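Local atomic coordinates of acyl-CoA dehydrogenase domain protein Tcur3483 (Thermomonospora curvata, PDB entry 6WY9), a protein that binds FAD and probably acts, as other acyl-CoA dehydrogenases do, as an oxidoreductase on the CH-CH group of donors. Residues A38-L43 with A103-P108; V95-V100 with L265-G270. One frame throughout, in Å; residues are numbered along the deposited sequence. Where two conformers were deposited one is given.

Interaction 1. Residues A38-L43 with A103-P108; sequences AYFNGL and AGLPFP
The ring of F40 meets two methyls, both at oblique angles: L105 CD1 lies 3.5 Å from F40 CD1, and A103 CB lies 3.8 Å from F40 CD2. Within 103-108, the F107 ring carries P108 CD on one face, 3.4 Å above its plane and off centre. The fold here is the N-terminal helical domain of the acyl-CoA dehydrogenase family. Helix 90-103 ends in a Schellman motif at G104, whose positive phi (82°) turns the chain after A103, and L105 comes back to face F40 as A103 does.

The evidence for a purely apolar joint is that all cross-contacts run between carbons; F40 CB also lies 3.6 Å from A103 CB. With chi1 at -66°, F40 CG stands beside its own backbone N and the ring reaches both methyls. Further out, L69 of helix 62-71 and E99 and V100 of helix 90-103 also touch F40. An alanine at this position would keep the CB touch on A103 but is likely to leave a gap where the ring lay against L105 CD1, between helix 26-41 and the turn after helix 90-103. L43 CD1 adds a looser touch, 4.4 Å from L105 CD1.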
# COMPACT_ATOMS: atom_id res chain seq x y z
N ALA A 38 -33.31 7.70 22.90
CA ALA A 38 -34.23 8.55 23.64
C ALA A 38 -33.48 9.32 24.74
O ALA A 38 -33.66 10.54 24.89
CB ALA A 38 -35.36 7.70 24.23
N TYR A 39 -32.61 8.64 25.48
CA TYR A 39 -31.96 9.29 26.61
C TYR A 39 -31.04 10.43 26.18
O TYR A 39 -31.13 11.56 26.69
CB TYR A 39 -31.18 8.25 27.41
CG TYR A 39 -30.30 8.85 28.49
CD1 TYR A 39 -30.86 9.40 29.64
CD2 TYR A 39 -28.92 8.84 28.37
CE1 TYR A 39 -30.04 9.94 30.66
CE2 TYR A 39 -28.09 9.37 29.39
CZ TYR A 39 -28.66 9.93 30.52
OH TYR A 39 -27.87 10.46 31.52
N PHE A 40 -30.11 10.14 25.26
CA PHE A 40 -29.19 11.17 24.77
C PHE A 40 -29.94 12.30 24.08
O PHE A 40 -29.50 13.45 24.14
CB PHE A 40 -28.15 10.57 23.82
CG PHE A 40 -27.22 9.62 24.49
CD1 PHE A 40 -26.70 9.92 25.74
CD2 PHE A 40 -26.83 8.46 23.87
CE1 PHE A 40 -25.82 9.05 26.37
CE2 PHE A 40 -25.96 7.58 24.50
CZ PHE A 40 -25.45 7.87 25.75
N ASN A 41 -31.04 11.98 23.39
CA ASN A 41 -31.83 13.03 22.77
C ASN A 41 -32.35 14.01 23.81
O ASN A 41 -32.45 15.21 23.54
CB ASN A 41 -33.01 12.44 21.97
CG ASN A 41 -33.78 13.51 21.22
OD1 ASN A 41 -33.39 13.93 20.14
ND2 ASN A 41 -34.90 13.95 21.79
N GLY A 42 -32.71 13.52 24.99
CA GLY A 42 -33.16 14.39 26.05
C GLY A 42 -32.07 15.22 26.70
O GLY A 42 -32.36 15.96 27.64
N LEU A 43 -30.83 15.08 26.22
CA LEU A 43 -29.67 15.84 26.69
C LEU A 43 -29.09 16.73 25.61
O LEU A 43 -28.91 17.94 25.84
CB LEU A 43 -28.59 14.88 27.19
CG LEU A 43 -28.90 13.91 28.32
CD1 LEU A 43 -27.62 13.24 28.79
CD2 LEU A 43 -29.57 14.66 29.46
N ALA A 103 -24.40 10.20 19.48
CA ALA A 103 -25.07 11.39 20.00
C ALA A 103 -24.17 12.63 20.01
O ALA A 103 -24.68 13.73 20.23
CB ALA A 103 -25.58 11.13 21.42
N GLY A 104 -22.88 12.48 19.75
CA GLY A 104 -21.96 13.58 19.92
C GLY A 104 -21.48 13.77 21.35
O GLY A 104 -20.76 14.74 21.62
N LEU A 105 -21.83 12.94 22.19
CA LEU A 105 -21.48 13.33 23.54
C LEU A 105 -20.12 12.76 23.92
O LEU A 105 -19.70 11.72 23.40
CB LEU A 105 -22.54 12.85 24.52
CG LEU A 105 -23.95 13.40 24.29
CD1 LEU A 105 -24.95 12.93 25.35
CD2 LEU A 105 -23.95 14.93 24.19
N PRO A 106 -19.39 13.46 24.77
CA PRO A 106 -18.14 12.91 25.29
C PRO A 106 -18.44 11.99 26.46
O PRO A 106 -19.36 12.24 27.24
CB PRO A 106 -17.37 14.15 25.73
CG PRO A 106 -18.46 15.08 26.17
CD PRO A 106 -19.60 14.85 25.20
N PHE A 107 -17.67 10.91 26.55
CA PHE A 107 -17.79 9.93 27.62
C PHE A 107 -16.46 9.84 28.36
O PHE A 107 -15.41 9.93 27.72
CB PHE A 107 -18.16 8.56 27.04
CG PHE A 107 -18.48 7.52 28.07
CD1 PHE A 107 -17.48 6.79 28.67
CD2 PHE A 107 -19.80 7.24 28.39
CE1 PHE A 107 -17.76 5.82 29.61
CE2 PHE A 107 -20.10 6.27 29.33
CZ PHE A 107 -19.08 5.55 29.94
N PRO A 108 -16.46 9.72 29.69
CA PRO A 108 -15.17 9.71 30.42
C PRO A 108 -14.48 8.36 30.34
O PRO A 108 -14.31 7.66 31.35
CB PRO A 108 -15.60 10.07 31.84
CG PRO A 108 -16.96 9.47 31.96
CD PRO A 108 -17.61 9.64 30.62

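Interaction 2. Residues V95-V100 with L265-G270; sequences VLFDEV and LAALGG
F97 and A267 meet through their beta carbons, F97 CB lying 3.7 Å from A267 CB, where helix 90-103 of the N-terminal domain passes helix 263-286 of the C-terminal domain. The CA atoms of F97 and A267 are 6.0 Å apart, a close approach that the small alanine side chain permits. Although the CB of F97 faces A267, its ring does not follow: with chi1 at -60° CG sits beside the backbone N, and the ring leads away toward F107, which it meets edge-to-face, and F109.

The other first-shell contact is polar in atoms but not a bond. D98 OD2 is 3.6 Å from G270 O and 3.7 Å from G270 C. At G270 the place a CB would take lies only 3.3 Å from D98 OD2, so a side chain there would probably be crowded, by D98 OD2 and by A267 O. D98 CG is anti to its own N (chi1 -170°), which carries the carboxylate over to the neighbouring helix.

The second shell fixes that carboxylate. D98 OD1 makes salt bridges with R274, further along helix 263-286, and with R33 of helix 26-41. R33 also pairs with E99 OE2, which R37 engages as well. Near A267, its carbonyl O takes a weak hydrogen bond from Q101 NE2. A pentaethylene glycol molecule, probably from the crystallisation liquor, sits about 4 Å from the D98 side chain.

The two domains are thus joined here by the F97-A267 touch and, just beyond, the D98-R274 salt bridge. Because D98 OD2 and G270 O are both acceptors, they would be expected to repel mildly; the arginines at OD1 probably outweigh this and are likely to favour the ionised carboxylate.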
# COMPACT_ATOMS: atom_id res chain seq x y z
N VAL A 95 -22.66 -1.30 22.81
CA VAL A 95 -23.83 -0.53 22.39
C VAL A 95 -23.80 0.83 23.06
O VAL A 95 -23.99 1.86 22.41
CB VAL A 95 -25.14 -1.28 22.69
CG1 VAL A 95 -26.33 -0.46 22.18
CG2 VAL A 95 -25.17 -2.67 22.04
N LEU A 96 -23.53 0.86 24.37
CA LEU A 96 -23.42 2.13 25.09
C LEU A 96 -22.37 3.05 24.46
O LEU A 96 -22.67 4.20 24.10
CB LEU A 96 -23.13 1.85 26.56
CG LEU A 96 -22.81 3.08 27.43
CD1 LEU A 96 -23.89 4.13 27.32
CD2 LEU A 96 -22.63 2.66 28.89
N PHE A 97 -21.14 2.57 24.28
CA PHE A 97 -20.11 3.42 23.67
C PHE A 97 -20.50 3.87 22.27
O PHE A 97 -20.23 5.02 21.88
CB PHE A 97 -18.77 2.68 23.63
CG PHE A 97 -18.26 2.28 24.99
CD1 PHE A 97 -18.63 2.99 26.12
CD2 PHE A 97 -17.43 1.17 25.14
CE1 PHE A 97 -18.16 2.61 27.40
CE2 PHE A 97 -16.97 0.79 26.41
CZ PHE A 97 -17.34 1.51 27.53
N ASP A 98 -21.12 2.99 21.48
CA ASP A 98 -21.47 3.40 20.13
C ASP A 98 -22.52 4.50 20.16
O ASP A 98 -22.46 5.46 19.38
CB ASP A 98 -21.93 2.21 19.29
CG ASP A 98 -22.07 2.57 17.81
OD1 ASP A 98 -23.22 2.60 17.33
OD2 ASP A 98 -21.04 2.86 17.14
N GLU A 99 -23.45 4.41 21.10
CA GLU A 99 -24.55 5.37 21.11
C GLU A 99 -24.11 6.72 21.66
O GLU A 99 -24.58 7.75 21.17
CB GLU A 99 -25.74 4.79 21.89
CG GLU A 99 -26.49 3.68 21.10
CD GLU A 99 -27.15 4.20 19.82
OE1 GLU A 99 -27.73 5.30 19.86
OE2 GLU A 99 -27.06 3.52 18.77
N VAL A 100 -23.19 6.75 22.63
CA VAL A 100 -22.68 8.04 23.12
C VAL A 100 -21.95 8.79 22.00
O VAL A 100 -22.16 9.99 21.79
CB VAL A 100 -21.78 7.86 24.36
CG1 VAL A 100 -22.50 7.07 25.42
CG2 VAL A 100 -20.44 7.20 24.04
N LEU A 265 -10.36 2.62 21.64
CA LEU A 265 -10.09 2.58 20.21
C LEU A 265 -11.05 1.63 19.48
O LEU A 265 -11.42 1.88 18.33
CB LEU A 265 -8.61 2.24 19.97
CG LEU A 265 -7.61 3.08 20.80
CD1 LEU A 265 -6.20 2.96 20.29
CD2 LEU A 265 -7.97 4.53 20.78
N ALA A 266 -11.51 0.58 20.15
CA ALA A 266 -12.60 -0.22 19.60
C ALA A 266 -13.86 0.61 19.35
O ALA A 266 -14.47 0.52 18.28
CB ALA A 266 -12.91 -1.36 20.55
N ALA A 267 -14.31 1.36 20.36
CA ALA A 267 -15.46 2.24 20.14
C ALA A 267 -15.20 3.25 19.03
O ALA A 267 -16.14 3.63 18.31
CB ALA A 267 -15.86 2.96 21.44
N LEU A 268 -13.94 3.73 18.89
CA LEU A 268 -13.61 4.66 17.81
C LEU A 268 -13.87 4.03 16.46
O LEU A 268 -14.40 4.67 15.55
CB LEU A 268 -12.14 5.09 17.86
CG LEU A 268 -11.63 5.72 19.15
CD1 LEU A 268 -10.20 6.26 18.98
CD2 LEU A 268 -12.58 6.80 19.66
N GLY A 269 -13.42 2.78 16.29
CA GLY A 269 -13.74 2.05 15.08
C GLY A 269 -15.24 1.94 14.87
O GLY A 269 -15.72 2.04 13.74
N GLY A 270 -15.99 1.72 15.95
CA GLY A 270 -17.43 1.71 15.84
C GLY A 270 -17.96 2.97 15.18
O GLY A 270 -18.83 2.92 14.31

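Overall arrangement
From the N terminus, the chain leaves helix 26-41 through 38-43, and 60 residues later interaction 1 closes that loop at 103-108. Interaction 2 begins inside this loop, at 95-100, and closes far beyond it at 265-270 after the strands have been built, so the two contacts cross rather than nest. Helix 90-103 is common ground: its body serves interaction 2 and its end leads into interaction 1. The centres lie 13 Å apart, and a probable hydrogen bond from L105 N to V100 O (3.0 Å) joins them directly. Helix 90-103 thereby joins helix 26-41 on one contact and helix 263-286 of the C-terminal domain on the other.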